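Local structure of F420-dependent alcohol dehydrogenase (1RHC) at residues Glu289-Ile294 / Lys322-Ala327; Glu27-Asp32 / Gly317-Lys322. The protein probably oxidises secondary alcohols with coenzyme F420 as hydride acceptor, as a member of the bacterial luciferase family with an (alpha/beta)8 barrel. All coordinates share one frame; numbering follows the deposited sequence.

Interaction 1 (Glu289-Ile294 / Lys322-Ala327); sequences EMIKEI and KEVIPA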
loop_
_atom_site.group_PDB
_atom_site.type_symbol
_atom_site.label_atom_id
_atom_site.label_comp_id
_atom_site.label_asym_id
_atom_site.label_seq_id
_atom_site.Cartn_x
_atom_site.Cartn_y
_atom_site.Cartn_z
ATOM N N GLU A 289 -4.426 31.474 -21.921
ATOM C CA GLU A 289 -5.609 30.663 -22.138
ATOM C C GLU A 289 -5.806 29.704 -20.970
ATOM O O GLU A 289 -6.942 29.413 -20.587
ATOM C CB GLU A 289 -5.497 29.893 -23.433
ATOM C CG GLU A 289 -5.672 30.744 -24.666
ATOM C CD GLU A 289 -5.555 29.935 -25.938
ATOM O OE1 GLU A 289 -5.702 28.689 -25.877
ATOM O OE2 GLU A 289 -5.336 30.552 -27.006
ATOM N N MET A 290 -4.713 29.216 -20.399
ATOM C CA MET A 290 -4.827 28.320 -19.234
ATOM C C MET A 290 -5.434 29.073 -18.052
ATOM O O MET A 290 -6.307 28.549 -17.347
ATOM C CB MET A 290 -3.451 27.773 -18.829
ATOM C CG MET A 290 -3.013 26.524 -19.561
ATOM S SD MET A 290 -4.091 25.083 -19.315
ATOM C CE MET A 290 -4.710 25.398 -17.785
ATOM N N ILE A 291 -4.986 30.304 -17.834
ATOM C CA ILE A 291 -5.499 31.123 -16.749
ATOM C C ILE A 291 -7.015 31.315 -16.907
ATOM O O ILE A 291 -7.759 31.169 -15.945
ATOM C CB ILE A 291 -4.804 32.495 -16.714
ATOM C CG1 ILE A 291 -3.349 32.308 -16.298
ATOM C CG2 ILE A 291 -5.521 33.434 -15.766
ATOM C CD1 ILE A 291 -2.459 33.460 -16.695
ATOM N N LYS A 292 -7.471 31.629 -18.114
ATOM C CA LYS A 292 -8.908 31.815 -18.351
ATOM C C LYS A 292 -9.701 30.523 -18.198
ATOM O O LYS A 292 -10.868 30.548 -17.771
ATOM C CB LYS A 292 -9.146 32.407 -19.742
ATOM C CG LYS A 292 -8.797 33.874 -19.804
ATOM C CD LYS A 292 -8.975 34.430 -21.190
ATOM C CE LYS A 292 -8.452 35.856 -21.255
ATOM N NZ LYS A 292 -8.444 36.381 -22.652
ATOM N N GLU A 293 -9.083 29.399 -18.555
ATOM C CA GLU A 293 -9.743 28.097 -18.433
ATOM C C GLU A 293 -9.967 27.829 -16.949
ATOM O O GLU A 293 -11.037 27.398 -16.537
ATOM C CB GLU A 293 -8.865 26.979 -19.011
ATOM C CG GLU A 293 -8.661 27.026 -20.509
ATOM C CD GLU A 293 -9.609 26.122 -21.251
ATOM O OE1 GLU A 293 -10.539 25.579 -20.615
ATOM O OE2 GLU A 293 -9.432 25.953 -22.475
ATOM N N ILE A 294 -8.954 28.097 -16.145
ATOM C CA ILE A 294 -9.049 27.857 -14.714
ATOM C C ILE A 294 -10.066 28.816 -14.092
ATOM O O ILE A 294 -10.848 28.442 -13.203
ATOM C CB ILE A 294 -7.671 28.032 -14.066
ATOM C CG1 ILE A 294 -6.768 26.846 -14.459
ATOM C CG2 ILE A 294 -7.795 28.168 -12.574
ATOM C CD1 ILE A 294 -5.308 27.059 -14.071
ATOM N N LYS A 322 4.587 28.152 -13.869
ATOM C CA LYS A 322 5.281 29.222 -13.161
ATOM C C LYS A 322 4.551 30.546 -13.543
ATOM O O LYS A 322 4.526 31.504 -12.772
ATOM C CB LYS A 322 6.747 29.315 -13.605
ATOM C CG LYS A 322 7.627 28.153 -13.112
ATOM C CD LYS A 322 9.079 28.289 -13.601
ATOM C CE LYS A 322 9.807 29.430 -12.905
ATOM N NZ LYS A 322 10.254 29.086 -11.515
ATOM N N GLU A 323 3.979 30.580 -14.737
ATOM C CA GLU A 323 3.260 31.767 -15.211
ATOM C C GLU A 323 1.769 31.731 -14.819
ATOM O O GLU A 323 1.143 32.776 -14.625
ATOM C CB GLU A 323 3.346 31.855 -16.736
ATOM C CG GLU A 323 4.783 32.046 -17.273
ATOM C CD GLU A 323 5.366 33.407 -16.931
ATOM O OE1 GLU A 323 6.580 33.628 -17.161
ATOM O OE2 GLU A 323 4.624 34.272 -16.437
ATOM N N VAL A 324 1.217 30.528 -14.696
ATOM C CA VAL A 324 -0.211 30.372 -14.401
ATOM C C VAL A 324 -0.595 30.533 -12.935
ATOM O O VAL A 324 -1.524 31.270 -12.598
ATOM C CB VAL A 324 -0.726 28.985 -14.899
ATOM C CG1 VAL A 324 -2.201 28.807 -14.543
ATOM C CG2 VAL A 324 -0.579 28.882 -16.400
ATOM N N ILE A 325 0.141 29.860 -12.059
ATOM C CA ILE A 325 -0.175 29.852 -10.650
ATOM C C ILE A 325 -0.356 31.217 -9.959
ATOM O O ILE A 325 -1.392 31.467 -9.320
ATOM C CB ILE A 325 0.831 28.929 -9.932
ATOM C CG1 ILE A 325 0.547 27.471 -10.322
ATOM C CG2 ILE A 325 0.662 28.996 -8.484
ATOM C CD1 ILE A 325 1.550 26.462 -9.719
ATOM N N PRO A 326 0.613 32.124 -10.089
ATOM C CA PRO A 326 0.468 33.435 -9.445
ATOM C C PRO A 326 -0.780 34.219 -9.922
ATOM O O PRO A 326 -1.330 35.019 -9.180
ATOM C CB PRO A 326 1.768 34.156 -9.823
ATOM C CG PRO A 326 2.738 33.034 -10.071
ATOM C CD PRO A 326 1.900 32.014 -10.803
ATOM N N ALA A 327 -1.227 33.978 -11.148
ATOM C CA ALA A 327 -2.382 34.689 -11.696
ATOM C C ALA A 327 -3.729 34.153 -11.212
ATOM O O ALA A 327 -4.721 34.877 -11.185
ATOM C CB ALA A 327 -2.340 34.646 -13.214
#
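The amide N of I294 donates to the carbonyl O of M290 at 2.9 Å, an ordinary helical bond that sets these two side chains one turn apart, both facing V324 on the neighbouring helix. The side chains that meet across the helices are apolar. V324 works as a two-pronged fork: CG1 lies anti to its own backbone N (chi1 178°), which carries this methyl toward the two isoleucines, while CG2 turns to the methionine. CG1 meets CD1 of I294 at 3.6 Å and CG1 of I291 at 4.1 Å; the I291 and V324 side chains lie alongside each other, pointing opposite ways. On the other prong, CG2 rests 3.9 Å from CB of M290, so the base of the methionine does the touching, while its bent outer part leaves toward M282, A284 and F321.

Further along, the end of I291 reaches A327, with CD1 3.7 Å from the alanine CB and 4.2 Å from the carbonyl O of E323. Alanine suits this place because its single methyl lets the long isoleucine branch lie close to the opposing backbone. The turn beneath is slightly irregular: P326 has no amide hydrogen to give, and the N of A327 makes just a weak bond, 3.1 Å long, to O of V324.

The helices are neighbours in the outer layer of the (beta/alpha)8 barrel, their local axes 9.4 Å apart at closest and running in similar directions at 38°. The charged ends of E289 and E293 point off this interface: OE1 of E289 accepts from the backbone N of T285, and E293 pairs with R296. With only apolar side chains packed here and no hydrogen bond between the segments, specificity probably rests on shape, the two isoleucines and M290 around V324 and A327 against I291.

Interaction 2 (Glu27-Asp32 / Gly317-Lys322); sequences EKVGFD and GIDIFK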
loop_
_atom_site.group_PDB
_atom_site.type_symbol
_atom_site.label_atom_id
_atom_site.label_comp_id
_atom_site.label_asym_id
_atom_site.label_seq_id
_atom_site.Cartn_x
_atom_site.Cartn_y
_atom_site.Cartn_z
ATOM N N GLU A 27 6.218 20.382 -7.409
ATOM C CA GLU A 27 6.430 21.052 -6.121
ATOM C C GLU A 27 7.351 22.254 -6.301
ATOM O O GLU A 27 7.116 23.339 -5.748
ATOM C CB GLU A 27 7.065 20.092 -5.120
ATOM C CG GLU A 27 7.410 20.790 -3.819
ATOM C CD GLU A 27 7.733 19.820 -2.694
ATOM O OE1 GLU A 27 6.993 19.806 -1.696
ATOM O OE2 GLU A 27 8.738 19.095 -2.792
ATOM N N LYS A 28 8.409 22.055 -7.077
ATOM C CA LYS A 28 9.361 23.142 -7.294
ATOM C C LYS A 28 8.751 24.332 -8.021
ATOM O O LYS A 28 9.083 25.476 -7.736
ATOM C CB LYS A 28 10.573 22.605 -8.061
ATOM C CG LYS A 28 11.450 21.710 -7.163
ATOM C CD LYS A 28 12.639 21.084 -7.898
ATOM C CE LYS A 28 13.438 20.201 -6.933
ATOM N NZ LYS A 28 14.558 19.476 -7.589
ATOM N N VAL A 29 7.865 24.061 -8.968
ATOM C CA VAL A 29 7.199 25.104 -9.750
ATOM C C VAL A 29 6.184 25.876 -8.929
ATOM O O VAL A 29 5.815 26.986 -9.288
ATOM C CB VAL A 29 6.536 24.455 -10.972
ATOM C CG1 VAL A 29 5.453 25.334 -11.536
ATOM C CG2 VAL A 29 7.610 24.168 -12.006
ATOM N N GLY A 30 5.713 25.282 -7.833
ATOM C CA GLY A 30 4.780 25.998 -6.976
ATOM C C GLY A 30 3.406 25.393 -6.730
ATOM O O GLY A 30 2.553 26.035 -6.107
ATOM N N PHE A 31 3.153 24.188 -7.222
ATOM C CA PHE A 31 1.847 23.579 -6.955
ATOM C C PHE A 31 1.709 23.335 -5.464
ATOM O O PHE A 31 2.694 23.060 -4.778
ATOM C CB PHE A 31 1.668 22.264 -7.711
ATOM C CG PHE A 31 1.419 22.428 -9.176
ATOM C CD1 PHE A 31 2.480 22.561 -10.070
ATOM C CD2 PHE A 31 0.118 22.391 -9.674
ATOM C CE1 PHE A 31 2.247 22.646 -11.438
ATOM C CE2 PHE A 31 -0.134 22.471 -11.040
ATOM C CZ PHE A 31 0.946 22.598 -11.934
ATOM N N ASP A 32 0.478 23.436 -4.968
ATOM C CA ASP A 32 0.221 23.295 -3.532
ATOM C C ASP A 32 0.095 21.854 -3.100
ATOM O O ASP A 32 0.348 21.518 -1.964
ATOM C CB ASP A 32 -1.110 23.966 -3.161
ATOM C CG ASP A 32 -1.112 25.454 -3.439
ATOM O OD1 ASP A 32 -0.209 26.140 -2.921
ATOM O OD2 ASP A 32 -2.010 25.930 -4.166
ATOM N N GLY A 317 4.457 21.270 -19.925
ATOM C CA GLY A 317 3.132 21.262 -19.300
ATOM C C GLY A 317 3.220 21.560 -17.804
ATOM O O GLY A 317 2.270 22.046 -17.193
ATOM N N ILE A 318 4.342 21.234 -17.191
ATOM C CA ILE A 318 4.527 21.556 -15.776
ATOM C C ILE A 318 5.111 22.956 -15.627
ATOM O O ILE A 318 4.615 23.780 -14.844
ATOM C CB ILE A 318 5.515 20.560 -15.061
ATOM C CG1 ILE A 318 4.981 19.126 -15.148
ATOM C CG2 ILE A 318 5.714 20.987 -13.602
ATOM C CD1 ILE A 318 5.957 18.063 -14.700
ATOM N N ASP A 319 6.191 23.227 -16.369
ATOM C CA ASP A 319 6.923 24.500 -16.284
ATOM C C ASP A 319 6.102 25.754 -16.517
ATOM O O ASP A 319 6.337 26.781 -15.888
ATOM C CB ASP A 319 8.052 24.530 -17.332
ATOM C CG ASP A 319 9.190 23.681 -16.949
ATOM O OD1 ASP A 319 9.268 23.272 -15.766
ATOM O OD2 ASP A 319 10.009 23.429 -17.834
ATOM N N ILE A 320 5.207 25.668 -17.481
ATOM C CA ILE A 320 4.385 26.823 -17.839
ATOM C C ILE A 320 3.547 27.288 -16.655
ATOM O O ILE A 320 3.089 28.424 -16.638
ATOM C CB ILE A 320 3.508 26.502 -19.079
ATOM C CG1 ILE A 320 2.977 27.807 -19.713
ATOM C CG2 ILE A 320 2.339 25.620 -18.707
ATOM C CD1 ILE A 320 4.047 28.658 -20.315
ATOM N N PHE A 321 3.373 26.438 -15.633
ATOM C CA PHE A 321 2.593 26.884 -14.478
ATOM C C PHE A 321 3.296 27.911 -13.615
ATOM O O PHE A 321 2.676 28.504 -12.738
ATOM C CB PHE A 321 2.042 25.698 -13.655
ATOM C CG PHE A 321 0.742 25.154 -14.224
ATOM C CD1 PHE A 321 0.736 24.393 -15.387
ATOM C CD2 PHE A 321 -0.478 25.503 -13.655
ATOM C CE1 PHE A 321 -0.446 23.994 -15.986
ATOM C CE2 PHE A 321 -1.678 25.108 -14.249
ATOM C CZ PHE A 321 -1.674 24.361 -15.407
ATOM N N LYS A 322 4.587 28.152 -13.869
ATOM C CA LYS A 322 5.281 29.222 -13.161
ATOM C C LYS A 322 4.551 30.546 -13.543
ATOM O O LYS A 322 4.526 31.504 -12.772
ATOM C CB LYS A 322 6.747 29.315 -13.605
ATOM C CG LYS A 322 7.627 28.153 -13.112
ATOM C CD LYS A 322 9.079 28.289 -13.601
ATOM C CE LYS A 322 9.807 29.430 -12.905
ATOM N NZ LYS A 322 10.254 29.086 -11.515
#
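V29, in the last turn of helix 16-29, is a knob fitted into a hole formed by I318, D319, F321 and K322, joining the first helix of the (beta/alpha)8 barrel to its C-terminal helices. Its CG1, anti to the backbone N (chi1 160°), drops against O of I318 at 3.7 Å and lies 3.9 Å from CG of K322, while CG2 meets CG2 of I318 at 4.0 Å. A compact, branched valine fills such a hole on two sides at once.

Directly after it, G30 ends the helix in a Schellman motif; its positive phi (121°) would jam a CB against the preceding carbonyl O, so glycine is needed.

The aromatic contact is oblique. CZ of F31 sits over one face of the F321 ring, 3.4 Å from its CG, with the ring planes at 37°. With an alanine in place of F31, the face of F321 would probably lose its cover and Y7 its edge-to-face partner.

Of the polar groups, D319 forms a salt bridge with R25 of helix 16-29, the helix that carries V29, and O of I318, which accepts from N of F321, lies near the plane of the F31 ring, 4.3 Å from CE1.

In the fold
Helix 321-328 joins the two contacts: interaction 1 sets it against helix 287-300, and interaction 2 sets helix 314-319 and the start of helix 321-328 against the end of helix 16-29. K322 lies in both ranges, though it packs only in interaction 2, on V29. Their centres are about 11 Å apart. I325, turned away from the first contact, packs CD1 3.7 Å from C of G30, and CE of M290 lies 4.0 Å from CZ of F321, so the two packing regions touch. Together they close the barrel's outer ring of helices where the chain's beginning and end meet. Their centres lie about 21 and 19 Å from the centre of the chain, and none of the contacts described involves the F420-acetone adduct.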